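Local coordinates for protein PrgX (Enterococcus faecalis, PDB 2AWI) that serves as the receptor for the peptide sex pheromone cCF10 and probably binds DNA as a repressor in the control of conjugation, at residues F182-D187 with N225-G230; T189-L194 with N215-L220; K102-L107 with K139-K144; Q108-Y113 with K132-D137. The protein carries 1 engineered substitution. All coordinates share one frame; numbering follows the deposited sequence.

Interaction 1: F182-D187 with N225-G230; sequences FGKDYD and NISING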
# COMPACT_ATOMS: atom_id res chain seq x y z
N PHE A 182 17.83 15.53 -32.91
CA PHE A 182 18.51 15.05 -34.11
C PHE A 182 18.59 13.53 -34.20
O PHE A 182 19.62 12.98 -34.58
CB PHE A 182 19.91 15.66 -34.19
CG PHE A 182 19.91 17.14 -34.47
CD1 PHE A 182 19.30 17.64 -35.62
CD2 PHE A 182 20.51 18.03 -33.59
CE1 PHE A 182 19.29 19.01 -35.88
CE2 PHE A 182 20.49 19.40 -33.84
CZ PHE A 182 19.88 19.89 -34.99
N GLY A 183 17.49 12.85 -33.87
CA GLY A 183 17.47 11.40 -33.92
C GLY A 183 17.43 10.75 -32.54
O GLY A 183 17.80 11.38 -31.54
N LYS A 184 17.00 9.50 -32.49
CA LYS A 184 16.91 8.76 -31.23
C LYS A 184 18.26 8.57 -30.55
O LYS A 184 18.34 8.65 -29.33
CB LYS A 184 16.23 7.41 -31.47
CG LYS A 184 14.75 7.54 -31.82
CD LYS A 184 14.07 6.17 -31.85
CE LYS A 184 12.57 6.32 -32.07
NZ LYS A 184 12.26 6.95 -33.40
N ASP A 185 19.32 8.32 -31.31
CA ASP A 185 20.65 8.15 -30.72
C ASP A 185 21.05 9.43 -29.99
O ASP A 185 21.47 9.40 -28.84
CB ASP A 185 21.68 7.85 -31.81
CG ASP A 185 21.50 6.48 -32.43
OD1 ASP A 185 22.09 6.24 -33.51
OD2 ASP A 185 20.78 5.65 -31.84
N TYR A 186 20.89 10.56 -30.69
CA TYR A 186 21.23 11.87 -30.14
C TYR A 186 20.37 12.15 -28.90
O TYR A 186 20.89 12.57 -27.86
CB TYR A 186 21.01 12.93 -31.23
CG TYR A 186 21.05 14.37 -30.76
CD1 TYR A 186 19.89 15.03 -30.37
CD2 TYR A 186 22.26 15.06 -30.71
CE1 TYR A 186 19.93 16.36 -29.94
CE2 TYR A 186 22.32 16.37 -30.28
CZ TYR A 186 21.15 17.02 -29.89
OH TYR A 186 21.22 18.32 -29.45
N ASP A 187 19.07 11.88 -29.00
CA ASP A 187 18.15 12.08 -27.89
C ASP A 187 18.60 11.36 -26.62
O ASP A 187 18.58 11.94 -25.53
CB ASP A 187 16.75 11.58 -28.26
CG ASP A 187 16.08 12.44 -29.33
OD1 ASP A 187 14.92 12.13 -29.67
OD2 ASP A 187 16.69 13.42 -29.81
N ASN A 225 9.33 16.11 -31.98
CA ASN A 225 9.84 14.79 -32.36
C ASN A 225 10.92 14.22 -31.44
O ASN A 225 11.74 13.40 -31.87
CB ASN A 225 10.39 14.81 -33.79
CG ASN A 225 9.30 15.07 -34.83
OD1 ASN A 225 8.19 14.54 -34.73
ND2 ASN A 225 9.62 15.88 -35.83
N ILE A 226 10.92 14.64 -30.17
CA ILE A 226 11.91 14.15 -29.21
C ILE A 226 11.54 12.74 -28.74
O ILE A 226 10.36 12.40 -28.66
CB ILE A 226 11.99 15.07 -27.96
CG1 ILE A 226 13.19 14.70 -27.10
CG2 ILE A 226 10.71 14.92 -27.12
CD1 ILE A 226 14.51 14.99 -27.76
N SER A 227 12.53 11.93 -28.43
CA SER A 227 12.28 10.58 -27.94
C SER A 227 12.75 10.46 -26.50
O SER A 227 13.89 10.09 -26.23
CB SER A 227 13.02 9.54 -28.78
OG SER A 227 12.35 9.30 -30.00
N ILE A 228 11.86 10.79 -25.56
CA ILE A 228 12.21 10.71 -24.15
C ILE A 228 12.34 9.23 -23.77
O ILE A 228 11.52 8.40 -24.16
CB ILE A 228 11.11 11.37 -23.26
CG1 ILE A 228 10.89 12.83 -23.69
CG2 ILE A 228 11.52 11.29 -21.80
CD1 ILE A 228 12.12 13.74 -23.45
N ASN A 229 13.38 8.90 -23.01
CA ASN A 229 13.62 7.54 -22.57
C ASN A 229 12.74 7.28 -21.35
O ASN A 229 12.90 7.94 -20.32
CB ASN A 229 15.09 7.36 -22.20
CG ASN A 229 15.40 5.98 -21.64
OD1 ASN A 229 14.86 5.57 -20.61
ND2 ASN A 229 16.29 5.27 -22.31
N GLY A 230 11.83 6.33 -21.49
CA GLY A 230 10.92 5.99 -20.41
C GLY A 230 11.58 5.65 -19.09
O GLY A 230 11.11 6.05 -18.02
O HOH W 1 13.99 11.29 -32.10

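Interaction 2: T189-L194 with N215-L220; sequences TIQTVL and NQFEHL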
# COMPACT_ATOMS: atom_id res chain seq x y z
N THR A 189 21.62 10.28 -25.73
CA THR A 189 22.86 10.86 -25.24
C THR A 189 22.69 12.17 -24.48
O THR A 189 23.31 12.38 -23.44
CB THR A 189 23.81 11.09 -26.41
OG1 THR A 189 23.94 9.86 -27.14
CG2 THR A 189 25.17 11.53 -25.90
N ILE A 190 21.85 13.06 -24.99
CA ILE A 190 21.63 14.33 -24.32
C ILE A 190 20.87 14.13 -23.01
O ILE A 190 20.92 14.97 -22.12
CB ILE A 190 20.86 15.31 -25.22
CG1 ILE A 190 19.46 14.78 -25.48
CG2 ILE A 190 21.61 15.49 -26.54
CD1 ILE A 190 18.61 15.71 -26.31
N GLN A 191 20.17 12.99 -22.90
CA GLN A 191 19.39 12.66 -21.71
C GLN A 191 20.24 12.01 -20.63
O GLN A 191 20.05 12.26 -19.44
CB GLN A 191 18.24 11.72 -22.06
CG GLN A 191 16.95 12.41 -22.47
CD GLN A 191 15.95 11.44 -23.08
OE1 GLN A 191 16.02 11.13 -24.27
NE2 GLN A 191 15.03 10.95 -22.26
N THR A 192 21.18 11.17 -21.05
CA THR A 192 22.05 10.46 -20.12
C THR A 192 22.79 11.44 -19.21
O THR A 192 22.92 11.21 -18.01
CB THR A 192 23.07 9.59 -20.87
OG1 THR A 192 22.37 8.68 -21.73
CG2 THR A 192 23.93 8.79 -19.89
N VAL A 193 23.27 12.53 -19.81
CA VAL A 193 24.00 13.57 -19.09
C VAL A 193 23.19 14.09 -17.93
O VAL A 193 23.65 14.11 -16.80
CB VAL A 193 24.33 14.78 -19.99
CG1 VAL A 193 25.01 15.86 -19.17
CG2 VAL A 193 25.21 14.36 -21.15
N LEU A 194 21.96 14.51 -18.22
CA LEU A 194 21.10 15.06 -17.19
C LEU A 194 20.84 14.07 -16.08
O LEU A 194 20.96 14.42 -14.91
CB LEU A 194 19.78 15.53 -17.82
CG LEU A 194 19.96 16.38 -19.08
CD1 LEU A 194 18.62 16.77 -19.65
CD2 LEU A 194 20.78 17.61 -18.74
N ASN A 215 15.04 20.78 -14.56
CA ASN A 215 14.45 21.73 -15.51
C ASN A 215 14.89 21.42 -16.93
O ASN A 215 14.08 21.44 -17.86
CB ASN A 215 14.84 23.16 -15.14
CG ASN A 215 14.15 23.66 -13.88
OD1 ASN A 215 14.44 24.75 -13.40
ND2 ASN A 215 13.24 22.86 -13.35
N GLN A 216 16.18 21.15 -17.12
CA GLN A 216 16.69 20.83 -18.45
C GLN A 216 15.97 19.59 -19.00
O GLN A 216 15.54 19.57 -20.16
CB GLN A 216 18.20 20.59 -18.42
CG GLN A 216 19.04 21.83 -18.15
CD GLN A 216 18.56 23.05 -18.92
OE1 GLN A 216 18.37 23.00 -20.14
NE2 GLN A 216 18.38 24.16 -18.22
N PHE A 217 15.84 18.57 -18.17
CA PHE A 217 15.19 17.35 -18.60
C PHE A 217 13.74 17.60 -18.97
O PHE A 217 13.27 17.15 -20.02
CB PHE A 217 15.23 16.28 -17.51
CG PHE A 217 14.59 14.99 -17.92
CD1 PHE A 217 15.17 14.19 -18.90
CD2 PHE A 217 13.37 14.60 -17.37
CE1 PHE A 217 14.55 13.03 -19.33
CE2 PHE A 217 12.74 13.44 -17.80
CZ PHE A 217 13.33 12.65 -18.77
N GLU A 218 13.02 18.31 -18.11
CA GLU A 218 11.62 18.59 -18.38
C GLU A 218 11.42 19.43 -19.62
O GLU A 218 10.40 19.33 -20.29
CB GLU A 218 10.97 19.25 -17.16
CG GLU A 218 10.74 18.27 -16.01
CD GLU A 218 9.81 17.13 -16.39
OE1 GLU A 218 10.03 15.99 -15.93
OE2 GLU A 218 8.84 17.36 -17.15
N HIS A 219 12.40 20.26 -19.94
CA HIS A 219 12.29 21.09 -21.13
C HIS A 219 12.39 20.24 -22.39
O HIS A 219 11.78 20.56 -23.42
CB HIS A 219 13.38 22.15 -21.15
CG HIS A 219 13.39 22.97 -22.40
ND1 HIS A 219 12.32 23.76 -22.77
CD2 HIS A 219 14.28 23.04 -23.42
CE1 HIS A 219 12.57 24.29 -23.96
NE2 HIS A 219 13.75 23.87 -24.37
N LEU A 220 13.16 19.16 -22.33
CA LEU A 220 13.32 18.26 -23.47
C LEU A 220 11.96 17.78 -23.97
O LEU A 220 11.79 17.54 -25.16
CB LEU A 220 14.17 17.04 -23.10
CG LEU A 220 15.65 17.21 -22.76
CD1 LEU A 220 16.28 15.83 -22.62
CD2 LEU A 220 16.36 18.00 -23.85

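Interaction 3: K102-L107 with K139-K144; sequences KRLTSL and KHLYDK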
# COMPACT_ATOMS: atom_id res chain seq x y z
N LYS A 102 46.61 9.40 -28.66
CA LYS A 102 45.60 9.76 -29.66
C LYS A 102 44.32 10.33 -29.07
O LYS A 102 43.35 10.56 -29.80
CB LYS A 102 45.25 8.53 -30.50
CG LYS A 102 46.45 7.82 -31.11
CD LYS A 102 46.06 6.54 -31.83
CE LYS A 102 45.11 6.81 -32.99
NZ LYS A 102 44.80 5.56 -33.75
N ARG A 103 44.30 10.57 -27.77
CA ARG A 103 43.09 11.07 -27.11
C ARG A 103 42.50 12.38 -27.61
O ARG A 103 41.36 12.70 -27.28
CB ARG A 103 43.33 11.18 -25.60
CG ARG A 103 44.28 12.29 -25.21
CD ARG A 103 44.50 12.33 -23.70
NE ARG A 103 45.22 13.54 -23.32
CZ ARG A 103 46.44 13.85 -23.74
NH1 ARG A 103 47.09 13.04 -24.56
NH2 ARG A 103 47.00 15.00 -23.37
N LEU A 104 43.24 13.13 -28.42
CA LEU A 104 42.72 14.40 -28.92
C LEU A 104 42.53 14.40 -30.43
O LEU A 104 42.14 15.41 -31.01
CB LEU A 104 43.65 15.55 -28.52
CG LEU A 104 43.85 15.82 -27.03
CD1 LEU A 104 44.80 17.01 -26.84
CD2 LEU A 104 42.52 16.10 -26.38
N THR A 105 42.80 13.26 -31.05
CA THR A 105 42.66 13.09 -32.50
C THR A 105 41.25 13.52 -32.91
O THR A 105 41.05 14.16 -33.94
CB THR A 105 42.86 11.62 -32.91
OG1 THR A 105 44.15 11.18 -32.47
CG2 THR A 105 42.76 11.47 -34.42
N SER A 106 40.27 13.14 -32.09
CA SER A 106 38.88 13.47 -32.35
C SER A 106 38.09 13.31 -31.06
O SER A 106 38.56 12.70 -30.10
CB SER A 106 38.29 12.53 -33.41
OG SER A 106 38.15 11.21 -32.92
N LEU A 107 36.88 13.87 -31.04
CA LEU A 107 36.02 13.79 -29.88
C LEU A 107 35.74 12.33 -29.55
O LEU A 107 35.59 11.98 -28.38
CB LEU A 107 34.72 14.54 -30.14
CG LEU A 107 34.90 16.04 -30.36
CD1 LEU A 107 33.57 16.67 -30.74
CD2 LEU A 107 35.46 16.69 -29.10
N LYS A 139 40.23 22.35 -21.98
CA LYS A 139 40.33 23.71 -22.52
C LYS A 139 40.59 23.63 -24.01
O LYS A 139 39.97 24.35 -24.80
CB LYS A 139 41.47 24.48 -21.83
CG LYS A 139 41.15 24.94 -20.42
CD LYS A 139 42.33 25.67 -19.81
CE LYS A 139 41.97 26.32 -18.48
NZ LYS A 139 41.46 25.35 -17.47
N HIS A 140 41.51 22.76 -24.41
CA HIS A 140 41.84 22.60 -25.81
C HIS A 140 40.63 22.18 -26.64
O HIS A 140 40.48 22.61 -27.79
CB HIS A 140 42.95 21.57 -25.96
CG HIS A 140 43.32 21.27 -27.37
ND1 HIS A 140 42.54 20.48 -28.19
CD2 HIS A 140 44.37 21.67 -28.13
CE1 HIS A 140 43.09 20.41 -29.39
NE2 HIS A 140 44.20 21.12 -29.37
N LEU A 141 39.76 21.37 -26.06
CA LEU A 141 38.58 20.90 -26.77
C LEU A 141 37.38 21.84 -26.69
O LEU A 141 36.63 21.96 -27.65
CB LEU A 141 38.14 19.53 -26.23
CG LEU A 141 39.12 18.36 -26.40
CD1 LEU A 141 38.65 17.19 -25.55
CD2 LEU A 141 39.21 17.98 -27.87
N TYR A 142 37.21 22.52 -25.56
CA TYR A 142 36.04 23.39 -25.40
C TYR A 142 36.16 24.90 -25.32
O TYR A 142 35.14 25.58 -25.29
CB TYR A 142 35.22 22.89 -24.21
CG TYR A 142 34.62 21.52 -24.46
CD1 TYR A 142 33.55 21.37 -25.36
CD2 TYR A 142 35.16 20.37 -23.89
CE1 TYR A 142 33.05 20.11 -25.68
CE2 TYR A 142 34.67 19.11 -24.20
CZ TYR A 142 33.62 18.99 -25.10
OH TYR A 142 33.15 17.75 -25.44
N ASP A 143 37.37 25.45 -25.31
CA ASP A 143 37.55 26.90 -25.24
C ASP A 143 36.96 27.72 -26.39
O ASP A 143 36.62 28.89 -26.21
CB ASP A 143 39.04 27.24 -25.10
CG ASP A 143 39.49 27.33 -23.65
OD1 ASP A 143 40.69 27.57 -23.40
OD2 ASP A 143 38.63 27.18 -22.75
N LYS A 144 36.84 27.13 -27.57
CA LYS A 144 36.33 27.86 -28.73
C LYS A 144 34.94 27.46 -29.22
O LYS A 144 34.40 28.09 -30.12
CB LYS A 144 37.29 27.72 -29.90
CG LYS A 144 38.75 27.92 -29.56
CD LYS A 144 39.63 27.57 -30.75
CE LYS A 144 41.10 27.53 -30.38
NZ LYS A 144 41.94 27.13 -31.55

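Interaction 4: Q108-Y113 with K132-D137; sequences QYFSIY and KTITSD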
# COMPACT_ATOMS: atom_id res chain seq x y z
N GLN A 108 35.68 11.48 -30.56
CA GLN A 108 35.43 10.06 -30.33
C GLN A 108 36.59 9.48 -29.52
O GLN A 108 36.38 8.92 -28.45
CB GLN A 108 35.28 9.31 -31.65
CG GLN A 108 33.98 9.63 -32.38
CD GLN A 108 32.76 9.06 -31.66
OE1 GLN A 108 31.64 9.55 -31.83
NE2 GLN A 108 32.97 8.01 -30.88
N TYR A 109 37.81 9.63 -30.03
CA TYR A 109 38.98 9.12 -29.32
C TYR A 109 39.08 9.69 -27.91
O TYR A 109 39.53 9.01 -26.99
CB TYR A 109 40.26 9.43 -30.10
CG TYR A 109 40.57 8.40 -31.16
CD1 TYR A 109 40.91 7.09 -30.81
CD2 TYR A 109 40.47 8.71 -32.52
CE1 TYR A 109 41.14 6.12 -31.78
CE2 TYR A 109 40.70 7.75 -33.50
CZ TYR A 109 41.03 6.45 -33.12
OH TYR A 109 41.23 5.49 -34.08
N PHE A 110 38.66 10.94 -27.72
CA PHE A 110 38.72 11.49 -26.38
C PHE A 110 37.77 10.69 -25.52
O PHE A 110 38.12 10.28 -24.41
CB PHE A 110 38.31 12.96 -26.35
CG PHE A 110 38.57 13.62 -25.03
CD1 PHE A 110 39.86 13.65 -24.50
CD2 PHE A 110 37.53 14.18 -24.30
CE1 PHE A 110 40.10 14.23 -23.25
CE2 PHE A 110 37.76 14.77 -23.05
CZ PHE A 110 39.05 14.79 -22.53
N SER A 111 36.57 10.45 -26.04
CA SER A 111 35.56 9.68 -25.32
C SER A 111 36.09 8.29 -24.98
O SER A 111 35.87 7.79 -23.88
CB SER A 111 34.29 9.56 -26.18
OG SER A 111 33.23 8.98 -25.43
N ILE A 112 36.80 7.67 -25.91
CA ILE A 112 37.37 6.34 -25.66
C ILE A 112 38.41 6.46 -24.55
O ILE A 112 38.46 5.63 -23.63
CB ILE A 112 38.03 5.78 -26.93
CG1 ILE A 112 36.96 5.51 -28.00
CG2 ILE A 112 38.77 4.50 -26.60
CD1 ILE A 112 37.53 5.12 -29.34
N TYR A 113 39.24 7.49 -24.65
CA TYR A 113 40.29 7.77 -23.68
C TYR A 113 39.73 7.79 -22.26
O TYR A 113 40.26 7.12 -21.38
CB TYR A 113 40.94 9.12 -24.00
CG TYR A 113 41.80 9.68 -22.90
CD1 TYR A 113 43.03 9.10 -22.58
CD2 TYR A 113 41.38 10.78 -22.15
CE1 TYR A 113 43.82 9.60 -21.56
CE2 TYR A 113 42.16 11.29 -21.13
CZ TYR A 113 43.38 10.70 -20.83
OH TYR A 113 44.16 11.21 -19.82
N LYS A 132 47.71 15.22 -14.90
CA LYS A 132 48.69 16.13 -15.48
C LYS A 132 48.24 16.79 -16.79
O LYS A 132 48.78 17.82 -17.17
CB LYS A 132 50.01 15.40 -15.73
CG LYS A 132 51.03 15.46 -14.58
CD LYS A 132 50.59 14.70 -13.33
CE LYS A 132 49.74 15.57 -12.41
NZ LYS A 132 50.50 16.73 -11.86
N THR A 133 47.24 16.22 -17.46
CA THR A 133 46.80 16.79 -18.72
C THR A 133 45.30 17.07 -18.88
O THR A 133 44.90 17.78 -19.81
CB THR A 133 47.21 15.89 -19.91
OG1 THR A 133 46.44 14.69 -19.88
CG2 THR A 133 48.69 15.53 -19.82
N ILE A 134 44.48 16.54 -17.98
CA ILE A 134 43.04 16.71 -18.12
C ILE A 134 42.55 18.15 -18.27
O ILE A 134 41.86 18.46 -19.24
CB ILE A 134 42.27 16.01 -16.97
CG1 ILE A 134 40.77 15.97 -17.31
CG2 ILE A 134 42.49 16.74 -15.66
CD1 ILE A 134 40.45 15.25 -18.62
N THR A 135 42.91 19.02 -17.33
CA THR A 135 42.48 20.41 -17.40
C THR A 135 42.87 21.04 -18.73
O THR A 135 42.10 21.79 -19.32
CB THR A 135 43.08 21.23 -16.24
OG1 THR A 135 42.51 20.79 -15.00
CG2 THR A 135 42.80 22.71 -16.43
N SER A 136 44.07 20.72 -19.19
CA SER A 136 44.59 21.24 -20.44
C SER A 136 43.86 20.67 -21.67
O SER A 136 43.71 21.35 -22.68
CB SER A 136 46.08 20.93 -20.54
OG SER A 136 46.56 21.14 -21.86
N ASP A 137 43.42 19.42 -21.57
CA ASP A 137 42.70 18.78 -22.66
C ASP A 137 41.32 19.42 -22.81
O ASP A 137 40.92 19.78 -23.91
CB ASP A 137 42.54 17.28 -22.39
CG ASP A 137 43.85 16.52 -22.49
OD1 ASP A 137 43.86 15.32 -22.14
OD2 ASP A 137 44.87 17.11 -22.91
O HOH W 2 43.80 14.10 -19.63

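Interaction 1: F182-D187 with N225-G230
D187 reaches from the first turn of helix 184-203 to the loop that leads into helix 230-248, and its carboxylate takes the backbone N-H of S227. The bond from S227 N to D187 OD1 is 2.7 Å long but bent, 141° at the hydrogen, and the N-H approaches OD1 at a slant, 38° off the plane of the carboxylate. With CG anti to its own carbonyl carbon (chi1 -69°), D187 turns the carboxylate to this loop. A water also grips OD1, donating to it at 2.7 Å and to N225 O at 3.1 Å, so OD1 has two donors; OD2 is taken by the hydroxyl of S181. An aspartate suits the place because it can serve a loop N-H, a water and a serine with one short side chain. I226, its CG1 anti to the backbone N, lays CD1 against the carboxylate, 3.4 Å from D187 CG. K184 runs its aliphatic chain past the S227 hydroxyl, with CG 3.5 Å from S227 OG, while its ammonium group leaves this contact to form a salt bridge with D185 of the second subunit. The contact thus ties the start of helix 184-203 to the loop between helices 207-220 and 230-248, where I228 packs on F217 and L220, beside the subunit interface.

Interaction 2: T189-L194 with N215-L220
L194 holds CG anti to its carbonyl carbon (chi1 -48°), which sends CD1 onto the backbone of helix 207-220, 3.6 Å from F217 N; F217 instead has CG anti to the backbone N (chi1 -179°), swinging its ring along the flank of the helix toward Q191. L220, one turn on, meets three side chains of the other helix. Its CD1 meets L194 CD1 at 3.9 Å and lies 3.5 Å from Q191 CG, while its other methyl, CD2, touches I190 CD1 at 4.0 Å, the two side chains pointing opposite ways and overlapping along their flanks. Leucine fits here because its two methyls can meet different neighbours, CD1 two of them and CD2 a third. Q191 contributes mainly its aliphatic part, CG lying 4.0 Å from F217 CE1. The side chains of L194 and Q216 cross nearly perpendicular, L194 CD2 lying 4.0 Å from Q216 CB; the glutamine chain then bends at chi2 and leads its amide away from the contact. No hydrogen bond joins the segments, so apolar packing carries the pairing. The helix segments run nearly antiparallel, at 153°, with axes 10.0 Å apart, as in the helical hairpins of TPR-like folds. Helix 230-248 covers the F217 side through D233 and I236, helix 150-159 lies against T189, T192 and V193, and Y176 packs on L194 and Q216.

Interaction 3: K102-L107 with K139-K144
L104 and L141 face each other across a loop-to-helix contact, their CA atoms 8.0 Å apart. The chain at 102-107 makes a type I turn from K102 to T105 before entering helix 107-122, with S106 at the N-cap; the partner is the C-terminal part of helix 128-142. K102 O closes the turn by accepting both the backbone N-H of T105, at 3.0 Å, and the T105 hydroxyl, at 2.9 Å from OG1. Both donors approach from the same face of the carbonyl plane, and threonine suits this place because it adds a side-chain bond to the turn's own backbone bond. The turn directs L104 at the helix. With CG anti to its carbonyl carbon (chi1 -62°), L104 brings CD2 to 4.1 Å from L141 CG, in the angle of the L141 fork, while CD1 lies over one face of the H140 ring, 4.4 Å from H140 ND1. L107 meets the same leucine from the other end of the loop: its CD2 is 4.2 Å from L141 CD2, the two chains lying alongside with their ends reversed. The Y142 hydroxyl lies at the margin of L107, 4.5 Å from L107 CD2, and is hydrogen-bonded to D152. F110 packs on both L104 and L141, and L15 of the second subunit packs on L107. The chemistry is therefore that of leucine methyls meeting without a hydrogen bond across the segments; L104 CD1 over the ring face makes H140 a packing surface here, and the contact buries ND1 without giving it a partner in the model.

Interaction 4: Q108-Y113 with K132-D137
F110 and Y113 project from helix 107-122 toward helix 128-142; the two helix segments, 108-113 and 132-137, run roughly antiparallel, at 148°, with axes 13.4 Å apart, a spacing that large aromatic side chains can span. Both rings have CG anti to the backbone N (chi1 -171° for F110), which extends them side by side toward helix 128-142. F110 CZ meets I134 CD1 at 4.2 Å, the methyl lying at the ring edge and the two side chains crossing at about a right angle. The same ring has its CE1 4.0 Å from D137 CB, with the carboxylate plane turned 82° from the ring plane. Phenylalanine suits this position because it needs no polar partner, whereas tyrosine at 113 carries a hydroxyl to the polar end of the contact. There a water joins three side chains: it is 2.9 Å from Y113 OH and 2.7 Å from T133 OG1, and it donates to D137 OD1 at 2.8 Å. Y113 OH and T133 OG1 are themselves 4.2 Å apart, so the water makes the link between them. T133 OG1 is also bonded to T129 O, one turn earlier, and D137 forms a salt bridge with R103, which probably favours the charged carboxylate in this buried place. L138 and L141 of helix 128-142 and I155 of helix 150-159 pack round F110, F130 lies against Y113, and helix 74-87 touches Q108, Y109, S111 and I112.

How the interactions relate
The four contacts form two neighbouring pairs within the C-terminal TPR region. Interactions 3 and 4 have centres about 7 Å apart and share helix 128-142; interaction 4 is nested in the chain loop that interaction 3 closes, and R103 O of one lies 3.2 Å from F110 CB of the other. Interactions 1 and 2, with centres about 10 Å apart, share helix 184-203, and interaction 2 is likewise nested inside interaction 1; I226 CG2 lies 3.4 Å from L220 O. The pairs follow in series, the nearest atoms of interactions 2 and 4 being about 8 Å apart. Interactions 1 and 3 both touch the second subunit.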